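Local coordinates for phosphate-binding protein PstS (Borrelia burgdorferi, PDB 4N13) that binds inorganic phosphate with micromolar affinity as the solute-binding component of the PstSACB ABC transporter that imports phosphate, at residues N132-S135 with S136-S139; I143-L146 with L147-I151. One frame throughout, in Å; residues are numbered along the deposited sequence. Where two conformers were deposited one is given.

Contact 1: residues N132-S135 with S136-S139; sequences NRDS and SSGS. With SO4 (sulfate ion), chain B; EDO (1,2-ethanediol), chain F.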
loop_
_atom_site.group_PDB
_atom_site.type_symbol
_atom_site.label_atom_id
_atom_site.label_comp_id
_atom_site.label_asym_id
_atom_site.label_seq_id
_atom_site.Cartn_x
_atom_site.Cartn_y
_atom_site.Cartn_z
ATOM N N ASN A 132 13.653 -7.497 -7.545
ATOM C CA ASN A 132 12.306 -7.063 -7.868
ATOM C C ASN A 132 11.302 -8.161 -7.574
ATOM O O ASN A 132 11.659 -9.323 -7.429
ATOM C CB ASN A 132 12.224 -6.667 -9.343
ATOM C CG ASN A 132 11.113 -5.664 -9.633
ATOM O OD1 ASN A 132 10.426 -5.197 -8.744
ATOM N ND2 ASN A 132 10.936 -5.336 -10.906
ATOM N N ARG A 133 10.047 -7.774 -7.443
ATOM C CA ARG A 133 8.949 -8.720 -7.369
ATOM C C ARG A 133 8.415 -9.069 -8.755
ATOM O O ARG A 133 8.639 -8.359 -9.724
ATOM C CB ARG A 133 7.815 -8.167 -6.484
ATOM C CG ARG A 133 8.160 -8.151 -5.023
ATOM C CD ARG A 133 8.371 -9.558 -4.438
ATOM N NE ARG A 133 7.266 -10.441 -4.773
ATOM C CZ ARG A 133 6.088 -10.463 -4.158
ATOM N NH1 ARG A 133 5.843 -9.687 -3.122
ATOM N NH2 ARG A 133 5.137 -11.265 -4.583
ATOM N N ASP A 134 7.701 -10.184 -8.814
ATOM C CA ASP A 134 7.040 -10.625 -10.031
ATOM C C ASP A 134 5.949 -9.626 -10.433
ATOM O O ASP A 134 5.282 -9.027 -9.583
ATOM C CB ASP A 134 6.456 -12.019 -9.805
ATOM C CG ASP A 134 5.462 -12.057 -8.674
ATOM O OD1 ASP A 134 5.854 -11.845 -7.501
ATOM O OD2 ASP A 134 4.273 -12.309 -8.973
ATOM N N SER A 135 5.775 -9.445 -11.735
ATOM C CA SER A 135 4.942 -8.367 -12.242
ATOM C C SER A 135 3.460 -8.577 -11.983
ATOM O O SER A 135 2.680 -7.641 -12.096
ATOM C CB SER A 135 5.194 -8.176 -13.732
ATOM O OG SER A 135 4.873 -9.355 -14.432
ATOM N N SER A 136 3.071 -9.794 -11.626
ATOM C CA SER A 136 1.683 -10.078 -11.270
ATOM C C SER A 136 1.322 -9.662 -9.838
ATOM O O SER A 136 0.147 -9.620 -9.483
ATOM C CB SER A 136 1.398 -11.573 -11.435
ATOM O OG SER A 136 1.538 -11.982 -12.786
ATOM N N SER A 137 2.321 -9.364 -9.013
ATOM C CA SER A 137 2.077 -9.132 -7.591
ATOM C C SER A 137 1.536 -7.750 -7.280
ATOM O O SER A 137 1.773 -6.788 -8.019
ATOM C CB SER A 137 3.361 -9.348 -6.782
ATOM O OG SER A 137 4.313 -8.318 -7.010
ATOM N N GLY A 138 0.835 -7.644 -6.158
ATOM C CA GLY A 138 0.337 -6.362 -5.692
ATOM C C GLY A 138 1.483 -5.434 -5.348
ATOM O O GLY A 138 1.421 -4.226 -5.583
ATOM N N SER A 139 2.549 -5.986 -4.783
ATOM C CA SER A 139 3.682 -5.169 -4.369
ATOM C C SER A 139 4.334 -4.481 -5.566
ATOM O O SER A 139 4.667 -3.307 -5.515
ATOM C CB SER A 139 4.686 -6.018 -3.580
ATOM O OG SER A 139 4.093 -6.451 -2.361
HETATM S S SO4 B . 2.146 -9.583 -2.666
HETATM O O1 SO4 B . 3.350 -9.133 -1.974
HETATM O O2 SO4 B . 1.184 -9.912 -1.628
HETATM O O3 SO4 B . 1.664 -8.478 -3.469
HETATM O O4 SO4 B . 2.521 -10.735 -3.456
HETATM C C1 EDO F . 11.538 -6.652 -14.479
HETATM O O1 EDO F . 10.423 -6.148 -13.731
HETATM C C2 EDO F . 12.677 -7.112 -13.571
HETATM O O2 EDO F . 13.127 -6.051 -12.723
HETATM O O HOH W 1 0.814 -6.411 -10.666
HETATM O O HOH W 2 4.310 -12.272 -12.652
#
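A type I beta turn runs from Asp134 to Ser137, with Ser135 and Ser136 at its corners, and is closed by Ser137 N donating to Asp134 O over 3.0 Å at an N-H...O angle of 165°. The turn takes the chain from the end of strand 129-133 into helix 138-151. The same carbonyl also accepts from the Ser137 hydroxyl, OG lying 2.8 Å from Asp134 O and in the carbonyl plane, whereas the amide donor sits well above that plane; two bonds thus grip one oxygen. With chi1 at 71°, Ser137 OG lies between its own N and carbonyl carbon, from where it also caps the helix by accepting from Tyr140 N. A water bridges Ser135 O and Ser137 O on the backbone.

The arrangement is that of an anion site at a helix N-terminus in a periplasmic binding protein: Ser137, Gly138 and Ser139 are the residues expected, by similarity, to bind phosphate, and a sulfate ion, probably from the crystallisation liquor, lies at these residues, consistent with a phosphate site. Arg133, its chain bent at chi2 and chi3, curls back so that NH1 reaches sulfate O1 at 2.8 Å and NH2 reaches O4 at 2.9 Å, a two-pronged grip. Ser139 adds OG to O1, also at 2.8 Å, and its backbone N to O3. Ser137 CB lies over one face of the guanidinium, 3.4 Å from Arg133 NH2. Asp134 OD1 forms a salt bridge to Arg133 NH2 at 3.1 Å through its syn lone pair, the oxygen standing 22° out of the guanidinium plane, while Arg133 NE donates to Val167 O; together they restrain the rotation of the group that faces the anion.

Contact 2: residues I143-L146 with L147-I151; sequences IKDL and LLNKI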
loop_
_atom_site.group_PDB
_atom_site.type_symbol
_atom_site.label_atom_id
_atom_site.label_comp_id
_atom_site.label_asym_id
_atom_site.label_seq_id
_atom_site.Cartn_x
_atom_site.Cartn_y
_atom_site.Cartn_z
ATOM N N ILE A 143 4.601 -0.347 -6.136
ATOM C CA ILE A 143 5.847 0.387 -6.321
ATOM C C ILE A 143 5.833 1.082 -7.682
ATOM O O ILE A 143 6.257 2.225 -7.820
ATOM C CB ILE A 143 7.065 -0.542 -6.157
ATOM C CG1 ILE A 143 7.167 -1.038 -4.697
ATOM C CG2 ILE A 143 8.349 0.151 -6.628
ATOM C CD1 ILE A 143 7.204 0.060 -3.630
ATOM N N LYS A 144 5.325 0.404 -8.705
ATOM C CA LYS A 144 5.232 1.038 -10.015
ATOM C C LYS A 144 4.351 2.296 -9.954
ATOM O O LYS A 144 4.696 3.345 -10.505
ATOM C CB LYS A 144 4.716 0.053 -11.069
ATOM C CG LYS A 144 4.579 0.655 -12.440
ATOM C CD LYS A 144 4.647 -0.406 -13.530
ATOM C CE LYS A 144 4.170 0.134 -14.880
ATOM N NZ LYS A 144 4.763 1.455 -15.225
ATOM N N ASP A 145 3.222 2.194 -9.266
ATOM C CA ASP A 145 2.257 3.277 -9.205
ATOM C C ASP A 145 2.713 4.416 -8.296
ATOM O O ASP A 145 2.494 5.583 -8.604
ATOM C CB ASP A 145 0.896 2.728 -8.753
ATOM C CG ASP A 145 0.246 1.833 -9.817
ATOM O OD1 ASP A 145 0.702 1.846 -10.993
ATOM O OD2 ASP A 145 -0.729 1.122 -9.482
ATOM N N LEU A 146 3.344 4.082 -7.176
ATOM C CA LEU A 146 3.695 5.074 -6.163
ATOM C C LEU A 146 4.995 5.787 -6.481
ATOM O O LEU A 146 5.179 6.934 -6.097
ATOM C CB LEU A 146 3.824 4.416 -4.791
ATOM C CG LEU A 146 2.519 3.916 -4.185
ATOM C CD1 LEU A 146 2.861 3.029 -3.000
ATOM C CD2 LEU A 146 1.605 5.074 -3.778
ATOM N N LEU A 147 5.916 5.092 -7.140
ATOM C CA LEU A 147 7.227 5.646 -7.410
ATOM C C LEU A 147 7.437 5.888 -8.899
ATOM O O LEU A 147 7.553 7.030 -9.319
ATOM C CB LEU A 147 8.341 4.767 -6.811
ATOM C CG LEU A 147 8.560 4.929 -5.314
ATOM C CD1 LEU A 147 9.356 3.786 -4.716
ATOM C CD2 LEU A 147 9.268 6.251 -5.073
ATOM N N LEU A 148 7.473 4.839 -9.711
ATOM C CA LEU A 148 7.873 5.005 -11.098
ATOM C C LEU A 148 6.938 5.924 -11.863
ATOM O O LEU A 148 7.401 6.821 -12.573
ATOM C CB LEU A 148 7.939 3.649 -11.804
ATOM C CG LEU A 148 9.043 2.712 -11.321
ATOM C CD1 LEU A 148 8.944 1.347 -12.006
ATOM C CD2 LEU A 148 10.413 3.310 -11.578
ATOM N N ASN A 149 5.634 5.689 -11.735
ATOM C CA ASN A 149 4.664 6.445 -12.519
ATOM C C ASN A 149 4.537 7.890 -12.063
ATOM O O ASN A 149 4.082 8.725 -12.818
ATOM C CB ASN A 149 3.290 5.777 -12.480
ATOM C CG ASN A 149 3.249 4.486 -13.259
ATOM O OD1 ASN A 149 4.191 4.143 -13.972
ATOM N ND2 ASN A 149 2.150 3.757 -13.126
ATOM N N LYS A 150 4.944 8.185 -10.834
ATOM C CA LYS A 150 4.876 9.551 -10.321
ATOM C C LYS A 150 6.159 10.331 -10.576
ATOM O O LYS A 150 6.120 11.529 -10.825
ATOM C CB LYS A 150 4.536 9.553 -8.834
ATOM C CG LYS A 150 3.165 8.946 -8.567
ATOM C CD LYS A 150 2.616 9.305 -7.208
ATOM C CE LYS A 150 1.305 8.603 -6.949
ATOM N NZ LYS A 150 0.726 8.997 -5.642
ATOM N N ILE A 151 7.299 9.652 -10.541
ATOM C CA ILE A 151 8.571 10.351 -10.678
ATOM C C ILE A 151 8.916 10.635 -12.145
ATOM O O ILE A 151 9.500 11.670 -12.453
ATOM C CB ILE A 151 9.726 9.548 -10.014
ATOM C CG1 ILE A 151 9.632 9.549 -8.484
ATOM C CG2 ILE A 151 11.073 10.079 -10.450
ATOM C CD1 ILE A 151 9.757 10.877 -7.868
#
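Lys144 and Asn149 meet twice, once through the backbone and once through their side chains. Asn149 N donates to Lys144 O over 2.8 Å, close to the direction of the C=O bond, and Lys144 NZ donates to Asn149 OD1 at 3.0 Å, in the amide's carbonyl plane and on a lone pair. Lys144 gets there by running CG anti to its backbone N (chi1 179°) and then bending at chi4, which turns the ammonium toward the amide; the ammonium's stronger partner is Ala158 O, outside the helix. At the amide's nitrogen, Asn149 ND2 lies 3.2 Å from Asp145 OD1 at an angle too poor for a hydrogen bond, the two groups side by side with planes 37° apart. The carboxylate is instead committed through OD2 to a salt bridge with Arg224.

The five-residue step from Lys144 to Asn149 is the mark of a pi-type turn, a local widening of the alpha-helix. Ile143 O accepts from Leu147 N at 3.0 Å and only weakly from Leu148 N at 3.4 Å, so this carbonyl is shared between the regular i+4 bond and a weak i+5 one where the wider turn begins. Along the buried side, Ile143 CG2 touches Leu147 CD1 at 4.2 Å. Both residues pack on Leu111 of helix 104-111 and on Phe91 of strand 80-93, while Ile151 reaches Glu105 and Ala108 of that same helix.

Overall arrangement
Contacts 1 and 2 follow one another along the chain, their centres about 13 Å apart, and belong to the beta-alpha-beta unit of strand 129-133, helix 138-151 and strand 165-167. Residues 132-139 present the helix N-terminus to the bound sulfate, whereas 143-151 pack the body of the same helix against helix 104-111 and strand 80-93. Contact 2 still lies near the inferred phosphate site: the side chain of Ile143 is about 6 Å from that of Ser139, and the side chain of Asp145 is about 9 Å from that of Ser49, another predicted ligand residue. The pair illustrates how one helix can offer its N-terminus to an anion and, further along, pack one flank into the interior.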